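Local coordinates for autoinducer 2-binding protein LsrB (Clostridium saccharobutylicum DSM 13864, PDB 6DSP) that binds the quorum-sensing signal autoinducer-2 in a cleft between two lobes, as a receptor of the bacterial solute-binding protein family, at residues E208-L211 with S212-D216; Q231-A234 with A235-K238; A64-Q67 with V68-N72; A200-A203 with I204-E208. All blocks are in the same frame, centred on the assembly; numbering follows the deposited sequence.

Overall arrangement
Contacts 1, 2 and 4 cluster in one lobe of the periplasmic binding protein fold, while contact 3 stands in the other, with the bound autoinducer-2 between them. Contacts 4 and 1 follow each other along helix 200-213, sharing Glu-208, with centres about 12 Å apart. Contact 2, on helix 227-237, packs against both: its centre is about 9 Å from that of contact 4 and about 11 Å from that of contact 1. Contact 3, on helix 64-76, comes no nearer to contact 4 than about 14 Å between nearest atoms. The side chains of Gln-67, Ala-203 and Gln-231 lie about 9, 11 and 13 Å from the ligand, and none of them lines the pocket.

Contact 1. Residues E208-L211 with S212-D216; sequences ESIL and SAHSD
Ser-212 turns back onto the carbonyl of Glu-208, one helical turn earlier. Its CB lies 3.4 Å from Glu-208 O, and its tip, OG, donates a hydrogen bond of 2.9 Å to Glu-208 O from above the carbonyl plane. With OG beside the backbone N (chi1 -61°), the hydroxyl reaches the same oxygen that Ser-212 N already grips, so two donors share one acceptor. Serine suits this exposed place because its short hydroxyl finds a partner within its own helix. Ala-213 N bonds to Ser-209 O at 2.9 Å, and alanine adds no bulk at the exposed end. His-214 N makes the last of these backbone bonds, to Ile-210 O, with a bent N-H...O angle of 133°. The imidazole also leans toward that oxygen, which lies at the ring edge near its plane, 3.6 Å from CD2; its NE2 is bonded to Tyr-194 OH. Beyond it, Ser-215 CA makes a CH...O contact of 3.1 Å with Leu-211 O. The buried Ile-210 and Leu-211 face the interior, both touching Ile-217. This is the C-terminal end of an alpha-helix, where His-214 first leaves helical backbone angles and the chain heads toward strand 219-222 of the lobe's parallel beta-sheet.

Contact 2. Residues Q231-A234 with A235-K238; sequences QAQA and AQNK
Two side-chain amides, of Gln-233 and Asn-237, meet with their planes 58° apart. Gln-233 NE2 donates to Asn-237 OD1 over 2.9 Å, at an N-H...O angle of 151°; the acceptor lies in the amide plane of Gln-233, whereas the donor is tilted from the carbonyl plane of Asn-237. The bend of Gln-233 at chi2 (69°) carries its amide down the helix to this partner. Over one face of the Asn-237 amide stands the backbone oxygen Gln-233 O, 3.1 Å from Asn-237 CG. The Gln-236 amide stands steeply to that of Gln-233, NE2 to NE2 3.7 Å. Each amide of the bonded pair has another partner, since Gln-233 OE1 bonds to Tyr-259 OH and Asn-237 ND2 to Glu-208 OE2; amides suit this partly open surface because they donate and accept at once. Lys-238 N, where the chain leaves helical angles, bonds to Ala-234 O at 3.1 Å. Small residues suit the buried flank: Ala-234 lies against Glu-208 of helix 200-213, and Ala-235 touches Ile-247. Helix 227-237 is the crossover of a beta-alpha-beta unit between strands 219-222 and 246-249, and Gln-231 reaches between it and helix 200-213, bonded to His-159 and Gly-207 O.

Contact 3. Residues A64-Q67 with V68-N72; sequences AASQ and VSVIN
Ile-71 lies over the carbonyl oxygen of Gln-67, and here the backbone polar atoms are paired as in a regular alpha-helix. Ile-71 N donates to Gln-67 O at 2.8 Å, nearly straight with an N-H...O angle of 170°. The side chain of Ile-71 crowds the same oxygen: with CG1 beside the backbone N (chi1 -67°), CG1 comes within 3.2 Å of Gln-67 O, and CD1 lies close by. The three residues before it are satisfied in the same way: Val-68 N by Ala-64 O at 2.8 Å, Ser-69 N by Ala-65 O at 3.1 Å, and Val-70 N by Ser-66 O at 3.0 Å. The two valines repeat one pattern, the methyl CG2 placed beside the backbone N and resting on the accepting oxygen, as where Val-68 CG2 meets Ala-64 O at 3.4 Å.

The amide of Gln-67, a buried residue, finds its partners beyond the helix. Its chain runs extended from CG, so that NE2 donates to both Ser-85 O and Pro-28 O while OE1 accepts from Val-87 N. Glutamine suits the place because it can serve donors and acceptors of adjoining loops together, and these three bonds should hold the amide in a set rotation. At the helix start, Ser-66 N is taken by Ser-63 OG.

The apolar side chains complete the inner face. Ile-71 packs on Ile-27 and Ile-82 of neighbouring parallel strands and on Leu-96 of helix 89-101; Val-70 also touches Ile-27, and Val-68 meets Val-92. Helix 64-76 thus rests on strands 23-27 and 81-84, with helix 89-101 alongside.

Contact 4. Residues A200-A203 with I204-E208; sequences AEQA and ISVGE
Gly-207 and Ala-203, both small and buried, make the tightly packed part of this contact. Gly-207 N is bonded to Ala-203 O at 2.9 Å from above the carbonyl plane. Having no side chain, glycine lets Ala-234 of helix 227-237 approach closely, while the methyl of Ala-203 rests on Ser-196 and Thr-226. Val-206 makes a close contact along the helix with Gln-202. Val-206 N donates to Gln-202 O at 2.8 Å with an almost straight N-H...O angle of 174°, and the methyl CG2 of Val-206 lies 3.3 Å from the same oxygen. Its CG2 also meets Gln-202 CG at 3.8 Å, the two side chains running at a slant to each other. A branched valine fits because CG2 stands beside the backbone N, with CG1 anti to that N (chi1 169°).

These residues form the first turns of helix 200-213, which follows strand 187-195 in the alpha/beta lobe of the periplasmic binding protein fold. Just ahead of the helix, Asp-199 OD1 accepts from Gln-202 N, and Asn-197 ND2 donates to Gln-202 OE1.

The first turn is more loosely bonded. Ile-204 N makes only weak bonds, to Ala-200 O at 3.4 Å and to Glu-201 O, whereas Ser-205 N bonds more soundly to Glu-201 O at 3.2 Å. Ile-204 turns its apolar flank to Gln-233 and Asn-237 of helix 227-237. The open side is that of Ala-200, Glu-201 and Ser-205, where a carboxylate suits the exposed surface. Glu-201 and Ile-204 lie side by side, and the bend of the acid at chi2 (-70°) brings OE2 to 3.5 Å from Ile-204 CD1.

Contact 1. Residues E208-L211 with S212-D216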
# COMPACT_ATOMS: atom_id res chain seq x y z
N GLU A 208 -15.62 -0.42 -14.73
CA GLU A 208 -16.67 -0.72 -15.71
C GLU A 208 -16.09 -1.17 -17.04
O GLU A 208 -16.62 -2.09 -17.69
CB GLU A 208 -17.55 0.53 -15.91
CG GLU A 208 -18.35 0.84 -14.67
CD GLU A 208 -19.06 2.16 -14.71
OE1 GLU A 208 -18.58 3.11 -15.39
OE2 GLU A 208 -20.09 2.25 -14.01
N SER A 209 -14.98 -0.54 -17.46
CA SER A 209 -14.30 -0.96 -18.69
C SER A 209 -13.84 -2.41 -18.61
O SER A 209 -13.94 -3.15 -19.60
CB SER A 209 -13.07 -0.05 -18.94
OG SER A 209 -13.42 1.31 -19.24
N ILE A 210 -13.29 -2.83 -17.48
CA ILE A 210 -12.86 -4.22 -17.36
C ILE A 210 -14.04 -5.16 -17.52
O ILE A 210 -13.97 -6.15 -18.26
CB ILE A 210 -12.17 -4.46 -16.01
CG1 ILE A 210 -10.94 -3.57 -15.86
CG2 ILE A 210 -11.85 -5.95 -15.83
CD1 ILE A 210 -10.29 -3.70 -14.48
N LEU A 211 -15.17 -4.86 -16.85
CA LEU A 211 -16.31 -5.75 -16.90
C LEU A 211 -16.99 -5.73 -18.27
O LEU A 211 -17.60 -6.73 -18.67
CB LEU A 211 -17.28 -5.38 -15.79
CG LEU A 211 -16.79 -5.67 -14.36
CD1 LEU A 211 -17.67 -4.98 -13.31
CD2 LEU A 211 -16.75 -7.19 -14.14
N SER A 212 -16.89 -4.62 -19.01
CA SER A 212 -17.46 -4.54 -20.35
C SER A 212 -16.60 -5.29 -21.38
O SER A 212 -17.12 -5.97 -22.27
CB SER A 212 -17.61 -3.07 -20.76
OG SER A 212 -18.48 -2.37 -19.87
N ALA A 213 -15.27 -5.13 -21.29
CA ALA A 213 -14.36 -5.71 -22.27
C ALA A 213 -14.04 -7.17 -21.97
O ALA A 213 -13.59 -7.88 -22.87
CB ALA A 213 -13.06 -4.89 -22.30
N HIS A 214 -14.25 -7.60 -20.73
CA HIS A 214 -13.94 -8.95 -20.29
C HIS A 214 -15.12 -9.44 -19.45
O HIS A 214 -15.01 -9.69 -18.24
CB HIS A 214 -12.64 -8.98 -19.49
CG HIS A 214 -11.50 -8.33 -20.19
ND1 HIS A 214 -10.81 -8.94 -21.22
CD2 HIS A 214 -10.98 -7.08 -20.06
CE1 HIS A 214 -9.90 -8.10 -21.68
NE2 HIS A 214 -9.99 -6.96 -21.00
N SER A 215 -16.30 -9.52 -20.08
CA SER A 215 -17.52 -9.73 -19.30
C SER A 215 -17.57 -11.08 -18.60
O SER A 215 -18.30 -11.22 -17.61
CB SER A 215 -18.77 -9.52 -20.16
OG SER A 215 -18.86 -10.54 -21.13
N ASP A 216 -16.81 -12.06 -19.09
CA ASP A 216 -16.71 -13.38 -18.46
C ASP A 216 -15.51 -13.50 -17.51
O ASP A 216 -15.13 -14.62 -17.14
CB ASP A 216 -16.66 -14.48 -19.51
CG ASP A 216 -15.44 -14.39 -20.40
OD1 ASP A 216 -14.65 -13.44 -20.28
OD2 ASP A 216 -15.27 -15.25 -21.26

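Contact 2. Residues Q231-A234 with A235-K238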
# COMPACT_ATOMS: atom_id res chain seq x y z
N GLN A 231 -13.76 -0.73 -8.21
CA GLN A 231 -14.15 -1.94 -8.91
C GLN A 231 -15.43 -2.53 -8.31
O GLN A 231 -16.28 -3.03 -9.04
CB GLN A 231 -13.03 -2.96 -8.80
CG GLN A 231 -13.26 -4.19 -9.69
CD GLN A 231 -13.26 -3.79 -11.15
OE1 GLN A 231 -12.21 -3.41 -11.68
NE2 GLN A 231 -14.42 -3.92 -11.82
N ALA A 232 -15.55 -2.48 -6.98
CA ALA A 232 -16.79 -2.94 -6.36
C ALA A 232 -17.97 -2.08 -6.83
O ALA A 232 -19.05 -2.60 -7.18
CB ALA A 232 -16.67 -2.91 -4.85
N GLN A 233 -17.78 -0.76 -6.87
CA GLN A 233 -18.86 0.11 -7.36
C GLN A 233 -19.21 -0.21 -8.81
O GLN A 233 -20.39 -0.24 -9.19
CB GLN A 233 -18.42 1.57 -7.22
CG GLN A 233 -19.51 2.52 -7.65
CD GLN A 233 -20.70 2.52 -6.70
OE1 GLN A 233 -20.51 2.51 -5.46
NE2 GLN A 233 -21.91 2.54 -7.24
N ALA A 234 -18.19 -0.47 -9.64
CA ALA A 234 -18.45 -0.83 -11.03
C ALA A 234 -19.28 -2.10 -11.13
O ALA A 234 -20.21 -2.19 -11.94
CB ALA A 234 -17.13 -1.02 -11.77
N ALA A 235 -18.96 -3.10 -10.30
CA ALA A 235 -19.72 -4.34 -10.30
C ALA A 235 -21.16 -4.06 -9.89
O ALA A 235 -22.10 -4.55 -10.53
CB ALA A 235 -19.05 -5.33 -9.37
N GLN A 236 -21.34 -3.29 -8.83
CA GLN A 236 -22.69 -2.96 -8.39
C GLN A 236 -23.46 -2.18 -9.48
O GLN A 236 -24.64 -2.46 -9.74
CB GLN A 236 -22.60 -2.16 -7.10
CG GLN A 236 -23.93 -1.95 -6.46
CD GLN A 236 -23.77 -1.12 -5.23
OE1 GLN A 236 -23.33 -1.61 -4.22
NE2 GLN A 236 -24.05 0.18 -5.33
N ASN A 237 -22.78 -1.25 -10.16
CA ASN A 237 -23.39 -0.52 -11.28
C ASN A 237 -23.86 -1.46 -12.39
O ASN A 237 -24.84 -1.15 -13.07
CB ASN A 237 -22.40 0.49 -11.86
CG ASN A 237 -22.14 1.66 -10.94
OD1 ASN A 237 -22.80 1.84 -9.92
ND2 ASN A 237 -21.17 2.49 -11.31
N LYS A 238 -23.17 -2.58 -12.59
CA LYS A 238 -23.56 -3.55 -13.60
C LYS A 238 -24.51 -4.61 -13.05
O LYS A 238 -24.89 -5.54 -13.78
CB LYS A 238 -22.31 -4.23 -14.17
CG LYS A 238 -22.59 -4.97 -15.46
CD LYS A 238 -21.34 -5.43 -16.17
CE LYS A 238 -21.60 -6.52 -17.20
NZ LYS A 238 -20.45 -6.78 -18.13

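Contact 3. Residues A64-Q67 with V68-N72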
# COMPACT_ATOMS: atom_id res chain seq x y z
N ALA A 64 3.75 12.60 -8.84
CA ALA A 64 5.13 12.78 -8.38
C ALA A 64 5.50 14.26 -8.33
O ALA A 64 6.13 14.73 -7.37
CB ALA A 64 6.10 12.05 -9.31
N ALA A 65 5.09 15.03 -9.35
CA ALA A 65 5.37 16.47 -9.35
C ALA A 65 4.75 17.14 -8.12
O ALA A 65 5.36 18.02 -7.50
CB ALA A 65 4.87 17.11 -10.64
N SER A 66 3.53 16.75 -7.76
CA SER A 66 2.95 17.31 -6.55
C SER A 66 3.75 16.93 -5.33
O SER A 66 3.96 17.76 -4.44
CB SER A 66 1.54 16.83 -6.37
OG SER A 66 1.05 17.37 -5.18
N GLN A 67 4.19 15.66 -5.25
CA GLN A 67 4.96 15.26 -4.06
C GLN A 67 6.28 16.02 -3.97
O GLN A 67 6.68 16.41 -2.86
CB GLN A 67 5.20 13.75 -4.02
CG GLN A 67 3.91 12.96 -3.86
CD GLN A 67 4.21 11.51 -3.50
OE1 GLN A 67 5.03 10.86 -4.16
NE2 GLN A 67 3.58 11.01 -2.46
N VAL A 68 6.94 16.28 -5.12
CA VAL A 68 8.15 17.10 -5.10
C VAL A 68 7.84 18.46 -4.49
O VAL A 68 8.61 18.98 -3.69
CB VAL A 68 8.73 17.23 -6.51
CG1 VAL A 68 9.81 18.30 -6.55
CG2 VAL A 68 9.30 15.89 -6.98
N SER A 69 6.70 19.07 -4.90
CA SER A 69 6.37 20.39 -4.37
C SER A 69 6.15 20.32 -2.87
O SER A 69 6.57 21.22 -2.13
CB SER A 69 5.10 20.95 -5.01
OG SER A 69 4.78 22.20 -4.37
N VAL A 70 5.47 19.26 -2.39
CA VAL A 70 5.23 19.12 -0.96
C VAL A 70 6.55 18.95 -0.21
O VAL A 70 6.77 19.58 0.84
CB VAL A 70 4.28 17.94 -0.68
CG1 VAL A 70 4.19 17.65 0.80
CG2 VAL A 70 2.89 18.18 -1.27
N ILE A 71 7.44 18.10 -0.73
CA ILE A 71 8.76 17.91 -0.12
C ILE A 71 9.52 19.23 -0.06
O ILE A 71 10.04 19.61 1.00
CB ILE A 71 9.57 16.86 -0.92
CG1 ILE A 71 8.91 15.48 -0.78
CG2 ILE A 71 11.04 16.85 -0.47
CD1 ILE A 71 9.33 14.53 -1.90
N ASN A 72 9.63 19.93 -1.20
CA ASN A 72 10.38 21.19 -1.24
C ASN A 72 9.83 22.20 -0.24
O ASN A 72 10.61 22.87 0.44
CB ASN A 72 10.31 21.80 -2.63
CG ASN A 72 11.11 21.02 -3.68
OD1 ASN A 72 11.96 20.14 -3.38
ND2 ASN A 72 10.84 21.37 -4.93

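Contact 4. Residues A200-A203 with I204-E208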
# COMPACT_ATOMS: atom_id res chain seq x y z
N ALA A 200 -10.73 8.39 -7.61
CA ALA A 200 -11.88 7.60 -7.20
C ALA A 200 -12.89 7.46 -8.34
O ALA A 200 -13.41 6.35 -8.57
CB ALA A 200 -12.50 8.21 -5.95
N GLU A 201 -13.19 8.54 -9.05
CA GLU A 201 -14.15 8.43 -10.15
C GLU A 201 -13.59 7.61 -11.30
O GLU A 201 -14.31 6.81 -11.92
CB GLU A 201 -14.61 9.82 -10.61
CG GLU A 201 -15.36 10.68 -9.55
CD GLU A 201 -16.75 10.17 -9.20
OE1 GLU A 201 -17.73 10.92 -9.32
OE2 GLU A 201 -16.87 9.02 -8.78
N GLN A 202 -12.29 7.74 -11.59
CA GLN A 202 -11.71 6.95 -12.67
C GLN A 202 -11.67 5.47 -12.31
O GLN A 202 -11.76 4.61 -13.21
CB GLN A 202 -10.31 7.46 -13.04
CG GLN A 202 -9.88 6.72 -14.30
CD GLN A 202 -8.66 7.19 -15.00
OE1 GLN A 202 -7.69 7.61 -14.35
NE2 GLN A 202 -8.67 7.10 -16.34
N ALA A 203 -11.50 5.13 -11.04
CA ALA A 203 -11.47 3.71 -10.67
C ALA A 203 -12.81 3.05 -10.95
O ALA A 203 -12.85 1.88 -11.32
CB ALA A 203 -11.12 3.58 -9.21
N ILE A 204 -13.91 3.79 -10.79
CA ILE A 204 -15.21 3.26 -11.17
C ILE A 204 -15.28 3.06 -12.67
O ILE A 204 -15.74 2.01 -13.15
CB ILE A 204 -16.36 4.17 -10.70
CG1 ILE A 204 -16.28 4.37 -9.19
CG2 ILE A 204 -17.72 3.63 -11.15
CD1 ILE A 204 -17.18 5.51 -8.68
N SER A 205 -14.87 4.07 -13.43
CA SER A 205 -14.96 4.00 -14.89
C SER A 205 -14.08 2.88 -15.45
O SER A 205 -14.50 2.11 -16.32
CB SER A 205 -14.53 5.34 -15.48
OG SER A 205 -14.69 5.28 -16.89
N VAL A 206 -12.84 2.79 -14.97
CA VAL A 206 -11.97 1.68 -15.36
C VAL A 206 -12.56 0.34 -14.92
O VAL A 206 -12.53 -0.63 -15.69
CB VAL A 206 -10.55 1.91 -14.80
CG1 VAL A 206 -9.68 0.64 -14.96
CG2 VAL A 206 -9.91 3.07 -15.50
N GLY A 207 -13.12 0.26 -13.70
CA GLY A 207 -13.76 -0.98 -13.29
C GLY A 207 -14.86 -1.40 -14.24
O GLY A 207 -15.02 -2.60 -14.54
N GLU A 208 -15.62 -0.42 -14.73
CA GLU A 208 -16.67 -0.72 -15.71
C GLU A 208 -16.09 -1.17 -17.04
O GLU A 208 -16.62 -2.09 -17.69
CB GLU A 208 -17.55 0.53 -15.91
CG GLU A 208 -18.35 0.84 -14.67
CD GLU A 208 -19.06 2.16 -14.71
OE1 GLU A 208 -18.58 3.11 -15.39
OE2 GLU A 208 -20.09 2.25 -14.01